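Local coordinates for protein endoglucanase (PDB 1WC2) that hydrolyses internal beta-1,4-glucosidic linkages of cellulose and related beta-glucans as a family 45 glycoside hydrolase, and also has expansin activity, at residues A[19-24]-A[131-136]; A[46-51]-A[95-100]; A[51-56]-A[127-132]; A[91-96]-A[143-148]. All coordinates share one frame; numbering follows the deposited sequence.

Contact 1: residues A[19-24]-A[131-136]; sequences TTNYHD and LDLENG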
loop_
_atom_site.group_PDB
_atom_site.type_symbol
_atom_site.label_atom_id
_atom_site.label_comp_id
_atom_site.label_asym_id
_atom_site.label_seq_id
_atom_site.Cartn_x
_atom_site.Cartn_y
_atom_site.Cartn_z
ATOM N N THR A 19 4.595 -0.185 6.401
ATOM C CA THR A 19 4.706 0.659 5.217
ATOM C C THR A 19 6.148 1.068 4.930
ATOM O O THR A 19 6.981 1.170 5.847
ATOM C CB THR A 19 3.846 1.940 5.317
ATOM O OG1 THR A 19 4.365 2.816 6.335
ATOM C CG2 THR A 19 2.385 1.613 5.667
ATOM N N THR A 20 6.436 1.300 3.647
ATOM C CA THR A 20 7.666 1.965 3.212
ATOM C C THR A 20 7.390 2.996 2.129
ATOM O O THR A 20 6.851 2.652 1.079
ATOM C CB THR A 20 8.672 0.952 2.542
ATOM O OG1 THR A 20 8.825 -0.258 3.297
ATOM C CG2 THR A 20 10.084 1.574 2.394
ATOM N N ASN A 21 7.864 4.219 2.348
ATOM C CA ASN A 21 7.761 5.272 1.346
ATOM C C ASN A 21 8.719 4.887 0.215
ATOM O O ASN A 21 9.850 4.496 0.481
ATOM C CB ASN A 21 8.112 6.636 1.958
ATOM C CG ASN A 21 6.997 7.164 2.843
ATOM O OD1 ASN A 21 5.813 6.953 2.560
ATOM N ND2 ASN A 21 7.365 7.824 3.934
ATOM N N TYR A 22 8.239 4.915 -1.026
ATOM C CA TYR A 22 9.036 4.559 -2.204
ATOM C C TYR A 22 8.668 5.455 -3.389
ATOM O O TYR A 22 7.697 6.214 -3.330
ATOM C CB TYR A 22 8.897 3.052 -2.547
ATOM C CG TYR A 22 7.798 2.621 -3.532
ATOM C CD1 TYR A 22 8.061 1.672 -4.525
ATOM C CD2 TYR A 22 6.489 3.099 -3.449
ATOM C CE1 TYR A 22 7.070 1.244 -5.410
ATOM C CE2 TYR A 22 5.498 2.671 -4.355
ATOM C CZ TYR A 22 5.790 1.754 -5.339
ATOM O OH TYR A 22 4.815 1.345 -6.237
ATOM N N HIS A 23 9.453 5.367 -4.454
ATOM C CA HIS A 23 9.107 6.006 -5.705
ATOM C C HIS A 23 9.319 5.056 -6.854
ATOM O O HIS A 23 10.410 4.500 -7.008
ATOM C CB HIS A 23 9.938 7.267 -5.955
ATOM C CG HIS A 23 9.741 7.820 -7.329
ATOM N ND1 HIS A 23 8.489 8.094 -7.837
ATOM C CD2 HIS A 23 10.617 8.080 -8.327
ATOM C CE1 HIS A 23 8.603 8.529 -9.076
ATOM N NE2 HIS A 23 9.883 8.526 -9.399
ATOM N N ASP A 24 8.277 4.865 -7.650
ATOM C CA ASP A 24 8.370 4.072 -8.865
ATOM C C ASP A 24 7.578 4.793 -9.958
ATOM O O ASP A 24 6.396 5.098 -9.733
ATOM C CB ASP A 24 7.815 2.668 -8.579
ATOM C CG ASP A 24 8.031 1.710 -9.717
ATOM O OD1 ASP A 24 7.466 1.956 -10.792
ATOM O OD2 ASP A 24 8.750 0.679 -9.617
ATOM N N LEU A 131 2.505 -2.406 2.599
ATOM C CA LEU A 131 2.265 -1.519 1.459
ATOM C C LEU A 131 3.457 -0.585 1.257
ATOM O O LEU A 131 3.892 0.092 2.192
ATOM C CB LEU A 131 1.005 -0.677 1.668
ATOM C CG LEU A 131 -0.333 -1.422 1.753
ATOM C CD1 LEU A 131 -1.452 -0.399 1.872
ATOM C CD2 LEU A 131 -0.609 -2.336 0.562
ATOM N N ASP A 132 3.991 -0.560 0.039
ATOM C CA ASP A 132 4.921 0.485 -0.368
ATOM C C ASP A 132 4.050 1.654 -0.834
ATOM O O ASP A 132 3.158 1.471 -1.663
ATOM C CB ASP A 132 5.880 0.046 -1.496
ATOM C CG ASP A 132 7.044 -0.847 -1.029
ATOM O OD1 ASP A 132 7.275 -1.031 0.180
ATOM O OD2 ASP A 132 7.781 -1.410 -1.871
ATOM N N LEU A 133 4.269 2.833 -0.261
ATOM C CA LEU A 133 3.447 4.007 -0.538
ATOM C C LEU A 133 4.181 4.971 -1.468
ATOM O O LEU A 133 5.276 5.431 -1.155
ATOM C CB LEU A 133 3.106 4.740 0.773
ATOM C CG LEU A 133 2.545 3.883 1.925
ATOM C CD1 LEU A 133 2.293 4.735 3.166
ATOM C CD2 LEU A 133 1.294 3.164 1.492
ATOM N N GLU A 134 3.575 5.287 -2.606
ATOM C CA GLU A 134 4.210 6.234 -3.515
ATOM C C GLU A 134 4.427 7.592 -2.841
ATOM O O GLU A 134 3.489 8.178 -2.290
ATOM C CB GLU A 134 3.386 6.383 -4.785
ATOM C CG GLU A 134 3.947 7.395 -5.784
ATOM C CD GLU A 134 5.378 7.096 -6.272
ATOM O OE1 GLU A 134 5.681 5.922 -6.604
ATOM O OE2 GLU A 134 6.213 8.029 -6.321
ATOM N N ASN A 135 5.661 8.103 -2.930
ATOM C CA ASN A 135 6.084 9.315 -2.211
ATOM C C ASN A 135 7.020 10.224 -3.015
ATOM O O ASN A 135 7.683 11.107 -2.452
ATOM C CB ASN A 135 6.736 8.967 -0.874
ATOM C CG ASN A 135 6.866 10.183 0.044
ATOM O OD1 ASN A 135 5.883 10.898 0.277
ATOM N ND2 ASN A 135 8.071 10.428 0.556
ATOM N N GLY A 136 7.046 10.021 -4.325
ATOM C CA GLY A 136 7.942 10.801 -5.171
ATOM C C GLY A 136 7.642 12.295 -5.166
ATOM O O GLY A 136 8.514 13.102 -5.500
#
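The Tyr22 ring receives Asp132 CB over one face, 3.7 Å from the ring centroid and nearly over its centre. This is a CH-pi contact. The edge of the same ring, at CD2 and CE2, runs along the backbone of Leu133 and Glu134. The His23 ring is met at its edge. Its ND1 donates to Glu134 OE2 over 2.7 Å, at 170° and nearly in the ring plane, on the syn side of the carboxylate. The two planes stand 81° apart. Glu134 OE2 also accepts from Gly136 N, which comes from above the carboxylate plane. The other oxygen, Glu134 OE1, uses its syn lone pair to accept from Asp24 N at 3.0 Å. Three N-H groups thus fix this carboxylate. Glu134 CG is anti to the backbone N and the chain bends at chi2, so that the carboxylate lies beside His23, just past the end of strand 14-22. The amides of Asn21 and Asn135 stack with planes 27° apart. Asn21 ND2 bonds to Trp145 O, and Asn135 OD1 accepts from Val140 N.

Backbone bonds of a parallel pair join the strands, among them Leu133 N to Thr20 O at 2.9 Å and Tyr22 N to Leu133 O at 3.0 Å. Asp24 and Asp132 are the nucleophile and proton donor by similarity. Glu134 ties the backbone of the presumed nucleophile to the strand that carries the presumed proton donor. Asp132 OD1 is bonded by His130. In the double-psi beta-barrel, strand 129-134 lies between strands 14-22 and 49-53. Thr19 and Leu131 pack on Leu75 of strand 72-78.

Contact 2: residues A[46-51]-A[95-100]; sequences GSFVAA and KTFMIT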
loop_
_atom_site.group_PDB
_atom_site.type_symbol
_atom_site.label_atom_id
_atom_site.label_comp_id
_atom_site.label_asym_id
_atom_site.label_seq_id
_atom_site.Cartn_x
_atom_site.Cartn_y
_atom_site.Cartn_z
ATOM N N GLY A 46 1.022 11.877 -8.213
ATOM C CA GLY A 46 0.617 12.734 -7.122
ATOM C C GLY A 46 -0.505 12.136 -6.288
ATOM O O GLY A 46 -0.972 12.783 -5.359
ATOM N N SER A 47 -0.944 10.908 -6.595
ATOM C CA SER A 47 -2.048 10.266 -5.863
ATOM C C SER A 47 -1.567 9.434 -4.679
ATOM O O SER A 47 -0.376 9.123 -4.564
ATOM C CB SER A 47 -2.822 9.349 -6.804
ATOM O OG SER A 47 -3.583 10.109 -7.726
ATOM N N PHE A 48 -2.509 9.104 -3.791
ATOM C CA PHE A 48 -2.303 8.130 -2.729
ATOM C C PHE A 48 -2.526 6.734 -3.336
ATOM O O PHE A 48 -3.654 6.227 -3.421
ATOM C CB PHE A 48 -3.234 8.400 -1.541
ATOM C CG PHE A 48 -2.843 9.608 -0.695
ATOM C CD1 PHE A 48 -3.816 10.489 -0.237
ATOM C CD2 PHE A 48 -1.518 9.823 -0.302
ATOM C CE1 PHE A 48 -3.473 11.587 0.569
ATOM C CE2 PHE A 48 -1.184 10.919 0.503
ATOM C CZ PHE A 48 -2.169 11.787 0.945
ATOM N N VAL A 49 -1.419 6.159 -3.811
ATOM C CA VAL A 49 -1.385 4.828 -4.402
ATOM C C VAL A 49 -0.283 4.003 -3.757
ATOM O O VAL A 49 0.644 4.545 -3.149
ATOM C CB VAL A 49 -1.224 4.885 -5.952
ATOM C CG1 VAL A 49 -2.454 5.556 -6.585
ATOM C CG2 VAL A 49 0.079 5.577 -6.375
ATOM N N ALA A 50 -0.400 2.689 -3.914
ATOM C CA ALA A 50 0.468 1.749 -3.217
ATOM C C ALA A 50 0.801 0.528 -4.057
ATOM O O ALA A 50 0.043 0.126 -4.938
ATOM C CB ALA A 50 -0.188 1.299 -1.929
ATOM N N ALA A 51 1.939 -0.076 -3.737
ATOM C CA ALA A 51 2.302 -1.409 -4.192
ATOM C C ALA A 51 2.064 -2.378 -3.036
ATOM O O ALA A 51 2.613 -2.193 -1.947
ATOM C CB ALA A 51 3.761 -1.444 -4.639
ATOM N N LYS A 95 -5.324 8.013 5.947
ATOM C CA LYS A 95 -5.540 8.284 4.533
ATOM C C LYS A 95 -5.802 6.945 3.837
ATOM O O LYS A 95 -5.440 5.881 4.361
ATOM C CB LYS A 95 -4.318 8.959 3.884
ATOM C CG LYS A 95 -4.043 10.403 4.312
ATOM C CD LYS A 95 -5.157 11.360 3.928
ATOM C CE LYS A 95 -4.792 12.814 4.230
ATOM N NZ LYS A 95 -5.937 13.738 4.028
ATOM N N THR A 96 -6.395 7.014 2.650
ATOM C CA THR A 96 -6.739 5.837 1.862
ATOM C C THR A 96 -5.892 5.771 0.582
ATOM O O THR A 96 -5.738 6.777 -0.134
ATOM C CB THR A 96 -8.240 5.865 1.535
ATOM O OG1 THR A 96 -9.002 5.692 2.736
ATOM C CG2 THR A 96 -8.655 4.716 0.616
ATOM N N PHE A 97 -5.374 4.578 0.297
ATOM C CA PHE A 97 -4.470 4.322 -0.816
ATOM C C PHE A 97 -5.085 3.295 -1.753
ATOM O O PHE A 97 -5.565 2.251 -1.316
ATOM C CB PHE A 97 -3.116 3.813 -0.293
ATOM C CG PHE A 97 -2.411 4.798 0.601
ATOM C CD1 PHE A 97 -2.777 4.926 1.933
ATOM C CD2 PHE A 97 -1.398 5.610 0.111
ATOM C CE1 PHE A 97 -2.165 5.858 2.759
ATOM C CE2 PHE A 97 -0.772 6.542 0.943
ATOM C CZ PHE A 97 -1.160 6.664 2.265
ATOM N N MET A 98 -5.045 3.557 -3.054
ATOM C CA MET A 98 -5.434 2.560 -4.056
ATOM C C MET A 98 -4.237 1.678 -4.422
ATOM O O MET A 98 -3.158 2.202 -4.734
ATOM C CB MET A 98 -5.959 3.233 -5.323
ATOM C CG MET A 98 -6.371 2.225 -6.403
ATOM S SD MET A 98 -7.052 2.996 -7.898
ATOM C CE MET A 98 -8.730 3.425 -7.296
ATOM N N ILE A 99 -4.437 0.357 -4.424
ATOM C CA ILE A 99 -3.405 -0.565 -4.895
ATOM C C ILE A 99 -3.318 -0.462 -6.426
ATOM O O ILE A 99 -4.278 -0.782 -7.134
ATOM C CB ILE A 99 -3.703 -2.019 -4.451
ATOM C CG1 ILE A 99 -3.625 -2.134 -2.920
ATOM C CG2 ILE A 99 -2.751 -2.998 -5.131
ATOM C CD1 ILE A 99 -4.173 -3.449 -2.357
ATOM N N THR A 100 -2.170 0.003 -6.921
ATOM C CA THR A 100 -1.922 0.096 -8.358
ATOM C C THR A 100 -0.725 -0.734 -8.804
ATOM O O THR A 100 -0.428 -0.776 -9.997
ATOM C CB THR A 100 -1.686 1.563 -8.800
ATOM O OG1 THR A 100 -0.539 2.079 -8.100
ATOM C CG2 THR A 100 -2.903 2.448 -8.496
#
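Met98 O takes the shortest bond between the segments, from Ala50 N at 2.9 Å. The same oxygen lies 3.2 Å from Val49 CA in a CA-H...O contact. Met98 N donates to Phe48 O, and Thr100 N to Ala50 O, both at 3.0 Å. This alternation is that of parallel strands, and it pairs strand 49-53 with strand 94-100 inside the double-psi beta-barrel. Strand 49-53 is bonded along its other side to strand 129-134, through Val49 with Glu134 and Ala51 with Asp132.

Phe48 precedes the strand and lies across strand 94-100. Phe48 CB is 3.3 Å from Thr96 O. With CG anti to the carbonyl carbon (chi1 -74°), the ring is directed to Lys95 and Phe97. Phe48 CD2 meets Phe97 CE2 at 3.6 Å, with the ring planes at 60°. Lys95 CB lies over one face of the Phe48 ring toward its rim, and the lysine chain runs on past CE1 to a salt bridge of its NZ with Asp164. Replacing Phe48 by alanine would probably leave the Lys95 methylenes and the outer part of the Phe97 ring without this cover. Farther along, Val49 and Thr100 cross at about a right angle, Val49 CG1 to Thr100 CG2 3.7 Å. Ala50 CB rests against Phe97 CB.

Contact 3: residues A[51-56]-A[127-132]; sequences AASQMY and YELHLD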
loop_
_atom_site.group_PDB
_atom_site.type_symbol
_atom_site.label_atom_id
_atom_site.label_comp_id
_atom_site.label_asym_id
_atom_site.label_seq_id
_atom_site.Cartn_x
_atom_site.Cartn_y
_atom_site.Cartn_z
ATOM N N ALA A 51 1.939 -0.076 -3.737
ATOM C CA ALA A 51 2.302 -1.409 -4.192
ATOM C C ALA A 51 2.064 -2.378 -3.036
ATOM O O ALA A 51 2.613 -2.193 -1.947
ATOM C CB ALA A 51 3.761 -1.444 -4.639
ATOM N N ALA A 52 1.237 -3.400 -3.251
ATOM C CA ALA A 52 0.928 -4.383 -2.206
ATOM C C ALA A 52 1.875 -5.580 -2.244
ATOM O O ALA A 52 2.210 -6.089 -3.316
ATOM C CB ALA A 52 -0.511 -4.879 -2.350
ATOM N N SER A 53 2.268 -6.049 -1.067
ATOM C CA SER A 53 3.060 -7.253 -0.932
ATOM C C SER A 53 2.409 -8.404 -1.727
ATOM O O SER A 53 1.171 -8.514 -1.810
ATOM C CB SER A 53 3.254 -7.589 0.557
ATOM O OG SER A 53 2.029 -7.590 1.285
ATOM N N GLN A 54 3.256 -9.262 -2.312
ATOM C CA GLN A 54 2.835 -10.230 -3.331
ATOM C C GLN A 54 1.582 -11.028 -2.992
ATOM O O GLN A 54 0.657 -11.088 -3.804
ATOM C CB GLN A 54 3.987 -11.202 -3.646
ATOM C CG GLN A 54 3.581 -12.387 -4.571
ATOM C CD GLN A 54 3.276 -11.970 -6.017
ATOM O OE1 GLN A 54 4.204 -11.694 -6.790
ATOM N NE2 GLN A 54 1.993 -11.937 -6.390
ATOM N N MET A 55 1.551 -11.698 -1.851
ATOM C CA MET A 55 0.419 -12.598 -1.604
ATOM C C MET A 55 -0.906 -11.848 -1.411
ATOM O O MET A 55 -1.975 -12.397 -1.706
ATOM C CB MET A 55 0.695 -13.501 -0.402
ATOM C CG MET A 55 1.540 -14.705 -0.727
ATOM S SD MET A 55 0.642 -15.857 -1.788
ATOM C CE MET A 55 -0.586 -16.297 -0.973
ATOM N N TYR A 56 -0.851 -10.593 -0.959
ATOM C CA TYR A 56 -2.048 -9.749 -0.949
ATOM C C TYR A 56 -2.417 -9.223 -2.340
ATOM O O TYR A 56 -3.598 -9.204 -2.724
ATOM C CB TYR A 56 -1.940 -8.578 0.057
ATOM C CG TYR A 56 -3.321 -7.984 0.303
ATOM C CD1 TYR A 56 -4.213 -8.607 1.179
ATOM C CD2 TYR A 56 -3.787 -6.872 -0.404
ATOM C CE1 TYR A 56 -5.505 -8.142 1.361
ATOM C CE2 TYR A 56 -5.092 -6.388 -0.221
ATOM C CZ TYR A 56 -5.940 -7.036 0.668
ATOM O OH TYR A 56 -7.245 -6.605 0.860
ATOM N N TYR A 127 4.363 -8.507 10.222
ATOM C CA TYR A 127 3.111 -7.962 9.678
ATOM C C TYR A 127 2.524 -8.820 8.559
ATOM O O TYR A 127 3.250 -9.225 7.643
ATOM C CB TYR A 127 3.329 -6.533 9.160
ATOM C CG TYR A 127 3.791 -5.578 10.241
ATOM C CD1 TYR A 127 5.139 -5.320 10.439
ATOM C CD2 TYR A 127 2.883 -4.969 11.098
ATOM C CE1 TYR A 127 5.577 -4.478 11.464
ATOM C CE2 TYR A 127 3.302 -4.121 12.123
ATOM C CZ TYR A 127 4.659 -3.870 12.295
ATOM O OH TYR A 127 5.135 -3.054 13.301
ATOM N N GLU A 128 1.203 -9.065 8.619
ATOM C CA GLU A 128 0.542 -9.903 7.601
ATOM C C GLU A 128 0.318 -9.178 6.271
ATOM O O GLU A 128 0.012 -9.855 5.293
ATOM C CB GLU A 128 -0.751 -10.599 8.109
ATOM C CG GLU A 128 -1.946 -9.708 8.359
ATOM C CD GLU A 128 -3.200 -10.492 8.782
ATOM O OE1 GLU A 128 -3.304 -11.718 8.560
ATOM O OE2 GLU A 128 -4.116 -9.900 9.377
ATOM N N LEU A 129 0.456 -7.843 6.241
ATOM C CA LEU A 129 0.343 -7.035 5.018
ATOM C C LEU A 129 1.436 -5.963 5.049
ATOM O O LEU A 129 1.740 -5.415 6.116
ATOM C CB LEU A 129 -1.042 -6.361 4.942
ATOM C CG LEU A 129 -1.281 -5.396 3.772
ATOM C CD1 LEU A 129 -1.185 -6.108 2.426
ATOM C CD2 LEU A 129 -2.641 -4.711 3.923
ATOM N N HIS A 130 2.007 -5.673 3.875
ATOM C CA HIS A 130 2.911 -4.545 3.698
ATOM C C HIS A 130 2.498 -3.737 2.472
ATOM O O HIS A 130 2.189 -4.320 1.433
ATOM C CB HIS A 130 4.368 -5.003 3.541
ATOM C CG HIS A 130 5.339 -3.883 3.438
ATOM N ND1 HIS A 130 5.852 -3.263 4.558
ATOM C CD2 HIS A 130 5.836 -3.222 2.362
ATOM C CE1 HIS A 130 6.639 -2.272 4.169
ATOM N NE2 HIS A 130 6.651 -2.229 2.844
ATOM N N LEU A 131 2.505 -2.406 2.599
ATOM C CA LEU A 131 2.265 -1.519 1.459
ATOM C C LEU A 131 3.457 -0.585 1.257
ATOM O O LEU A 131 3.892 0.092 2.192
ATOM C CB LEU A 131 1.005 -0.677 1.668
ATOM C CG LEU A 131 -0.333 -1.422 1.753
ATOM C CD1 LEU A 131 -1.452 -0.399 1.872
ATOM C CD2 LEU A 131 -0.609 -2.336 0.562
ATOM N N ASP A 132 3.991 -0.560 0.039
ATOM C CA ASP A 132 4.921 0.485 -0.368
ATOM C C ASP A 132 4.050 1.654 -0.834
ATOM O O ASP A 132 3.158 1.471 -1.663
ATOM C CB ASP A 132 5.880 0.046 -1.496
ATOM C CG ASP A 132 7.044 -0.847 -1.029
ATOM O OD1 ASP A 132 7.275 -1.031 0.180
ATOM O OD2 ASP A 132 7.781 -1.410 -1.871
#
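Ser53 CB lies 3.5 Å from His130 O and 4.1 Å from His130 CB. At the tip, Ser53 OG accepts a bond from His130 N, 3.2 Å long and 163° at the hydrogen. A chi1 of 50° puts OG between the backbone N and the carbonyl carbon. From there it meets His130 N while Ser53 N donates to His130 O at 3.0 Å, so this serine grips both backbone polar atoms of His130. With an alanine here OG is gone, and His130 N would probably lose its acceptor, leaving Ser53 N to His130 O as the one bond at this end of the pair.

Ala51 and Asp132 form an antiparallel hydrogen-bonded pair, with both bonds 2.9 Å long and in the carbonyl plane. Next to them Ala52 and Leu131 make a non-hydrogen-bonded pair, with Leu131 CD2 against Ala52 CB at 3.9 Å. Leu129 CD1 reaches Tyr56 CB and CG, both at 3.5 Å. In the conformers given, the His130 ring donates in its own plane from NE2 to Asp132 OD1. Ser18 OG bonds to ND1 and so fixes the turn of the ring, while the NE2 bond probably steadies the carboxylate of the presumed proton donor.

Here strand 49-53 ends and helix 54-57 begins, with Ser53 at the N-cap position. Tyr56 of that helix and Leu129 reach strand 148-155, at Val154 and Trp152.

Contact 4: residues A[91-96]-A[143-148]; sequences EGLSKT and MGWNNP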
loop_
_atom_site.group_PDB
_atom_site.type_symbol
_atom_site.label_atom_id
_atom_site.label_comp_id
_atom_site.label_asym_id
_atom_site.label_seq_id
_atom_site.Cartn_x
_atom_site.Cartn_y
_atom_site.Cartn_z
ATOM N N GLU A 91 -0.701 9.394 16.551
ATOM C CA GLU A 91 -1.616 8.257 16.428
ATOM C C GLU A 91 -2.954 8.747 15.907
ATOM O O GLU A 91 -3.410 9.835 16.275
ATOM C CB GLU A 91 -1.822 7.550 17.778
ATOM C CG GLU A 91 -2.838 6.411 17.714
ATOM C CD GLU A 91 -2.884 5.502 18.925
ATOM O OE1 GLU A 91 -2.265 5.815 19.962
ATOM O OE2 GLU A 91 -3.563 4.448 18.814
ATOM N N GLY A 92 -3.587 7.943 15.059
ATOM C CA GLY A 92 -4.947 8.186 14.619
ATOM C C GLY A 92 -5.093 8.978 13.341
ATOM O O GLY A 92 -6.223 9.293 12.951
ATOM N N LEU A 93 -3.983 9.305 12.685
ATOM C CA LEU A 93 -4.026 9.917 11.365
ATOM C C LEU A 93 -4.415 8.847 10.353
ATOM O O LEU A 93 -4.046 7.678 10.503
ATOM C CB LEU A 93 -2.675 10.498 10.983
ATOM C CG LEU A 93 -2.117 11.589 11.904
ATOM C CD1 LEU A 93 -0.742 11.997 11.429
ATOM C CD2 LEU A 93 -3.034 12.788 11.944
ATOM N N SER A 94 -5.136 9.239 9.311
ATOM C CA SER A 94 -5.580 8.259 8.329
ATOM C C SER A 94 -5.767 8.806 6.921
ATOM O O SER A 94 -6.346 9.887 6.732
ATOM C CB SER A 94 -6.888 7.601 8.772
ATOM O OG SER A 94 -7.977 8.498 8.659
ATOM N N LYS A 95 -5.324 8.013 5.947
ATOM C CA LYS A 95 -5.540 8.284 4.533
ATOM C C LYS A 95 -5.802 6.945 3.837
ATOM O O LYS A 95 -5.440 5.881 4.361
ATOM C CB LYS A 95 -4.318 8.959 3.884
ATOM C CG LYS A 95 -4.043 10.403 4.312
ATOM C CD LYS A 95 -5.157 11.360 3.928
ATOM C CE LYS A 95 -4.792 12.814 4.230
ATOM N NZ LYS A 95 -5.937 13.738 4.028
ATOM N N THR A 96 -6.395 7.014 2.650
ATOM C CA THR A 96 -6.739 5.837 1.862
ATOM C C THR A 96 -5.892 5.771 0.582
ATOM O O THR A 96 -5.738 6.777 -0.134
ATOM C CB THR A 96 -8.240 5.865 1.535
ATOM O OG1 THR A 96 -9.002 5.692 2.736
ATOM C CG2 THR A 96 -8.655 4.716 0.616
ATOM N N MET A 143 2.957 14.805 5.186
ATOM C CA MET A 143 2.079 14.645 6.349
ATOM C C MET A 143 2.821 14.219 7.616
ATOM O O MET A 143 2.198 13.947 8.635
ATOM C CB MET A 143 1.037 13.556 6.094
ATOM C CG MET A 143 0.185 13.748 4.891
ATOM S SD MET A 143 -1.179 12.550 4.809
ATOM C CE MET A 143 -0.329 11.003 4.435
ATOM N N GLY A 144 4.144 14.127 7.558
ATOM C CA GLY A 144 4.903 13.637 8.694
ATOM C C GLY A 144 4.884 12.120 8.834
ATOM O O GLY A 144 5.269 11.599 9.873
ATOM N N TRP A 145 4.432 11.418 7.799
ATOM C CA TRP A 145 4.434 9.948 7.814
ATOM C C TRP A 145 5.776 9.404 7.272
ATOM O O TRP A 145 6.009 9.379 6.049
ATOM C CB TRP A 145 3.315 9.387 6.941
ATOM C CG TRP A 145 1.880 9.535 7.403
ATOM C CD1 TRP A 145 1.317 10.554 8.136
ATOM C CD2 TRP A 145 0.803 8.657 7.047
ATOM N NE1 TRP A 145 -0.032 10.324 8.289
ATOM C CE2 TRP A 145 -0.375 9.171 7.625
ATOM C CE3 TRP A 145 0.721 7.462 6.307
ATOM C CZ2 TRP A 145 -1.618 8.539 7.481
ATOM C CZ3 TRP A 145 -0.506 6.837 6.163
ATOM C CH2 TRP A 145 -1.658 7.373 6.752
ATOM N N ASN A 146 6.643 8.981 8.188
ATOM C CA ASN A 146 7.914 8.318 7.865
ATOM C C ASN A 146 7.754 6.823 8.164
ATOM O O ASN A 146 8.023 6.372 9.271
ATOM C CB ASN A 146 9.058 8.947 8.688
ATOM C CG ASN A 146 10.426 8.275 8.481
ATOM O OD1 ASN A 146 11.393 8.577 9.214
ATOM N ND2 ASN A 146 10.530 7.403 7.504
ATOM N N ASN A 147 7.276 6.078 7.172
ATOM C CA ASN A 147 7.034 4.640 7.302
ATOM C C ASN A 147 6.271 4.253 8.574
ATOM O O ASN A 147 6.702 3.378 9.347
ATOM C CB ASN A 147 8.357 3.877 7.206
ATOM C CG ASN A 147 9.102 4.185 5.927
ATOM O OD1 ASN A 147 8.538 4.779 5.006
ATOM N ND2 ASN A 147 10.354 3.762 5.852
ATOM N N PRO A 148 5.115 4.873 8.809
ATOM C CA PRO A 148 4.381 4.568 10.037
ATOM C C PRO A 148 3.901 3.117 10.089
ATOM O O PRO A 148 3.584 2.521 9.065
ATOM C CB PRO A 148 3.165 5.503 9.951
ATOM C CG PRO A 148 2.967 5.713 8.498
ATOM C CD PRO A 148 4.356 5.806 7.951
#
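Leu93 and Trp145 slide past each other in opposite directions, an apolar contact between a strand start and a loop. Leu93 CD1 lies 3.6 Å from Trp145 NE1 and 4.1 Å from Trp145 CD1, approaching the indole obliquely. Leu93 CB sits 3.8 Å from the same NE1. The torsions of Trp145 (chi1 -71°, chi2 32°) lay the indole along the backbone of 93-95.

Sulfur contacts come next. Met143 SD lies against the aliphatic chain of Lys95, 3.6 Å from CG and 3.7 Å from CE. The bend at chi2 (-63°) turns the lysine chain so that CE, as well as CG, comes near the sulfur. Met143 also folds back on its own loop, its CE 3.6 Å above the plane of the Trp145 ring and over its centre.

Backbone contacts are the third kind. Ser94 N lies at the indole edge, 4.0 Å from Trp145 CZ2. Lys95 N is 3.8 Å from Trp145 CH2. Trp145 also touches Val89 and Val140.

No hydrogen bond joins the two segments. The loop before strand 148-155 is therefore held to the start of strand 94-100 by van der Waals contact. The aliphatic part of Lys95 acts as an apolar surface, while its NZ makes a salt bridge with Asp164 outside the two segments.

From the N terminus, strand 14-22 comes first, and contact 1 joins it to strand 129-134, more than a hundred residues on. Strand 49-53 follows. Contact 2 pairs its start with strand 94-100, and this shorter loop falls wholly within that of contact 1. Contact 3 pairs the end of strand 49-53 with strand 129-134, so contacts 2 and 3 share Ala51 and cross. Contacts 1 and 3 end on the same strand and share Leu131 and Asp132. Contact 4 begins where contact 2 ends and crosses contacts 1 and 3. It brings the loop before strand 148-155 against strand 94-100. Asn147 and Pro148 bond to Asn21 and Thr19 of contact 1.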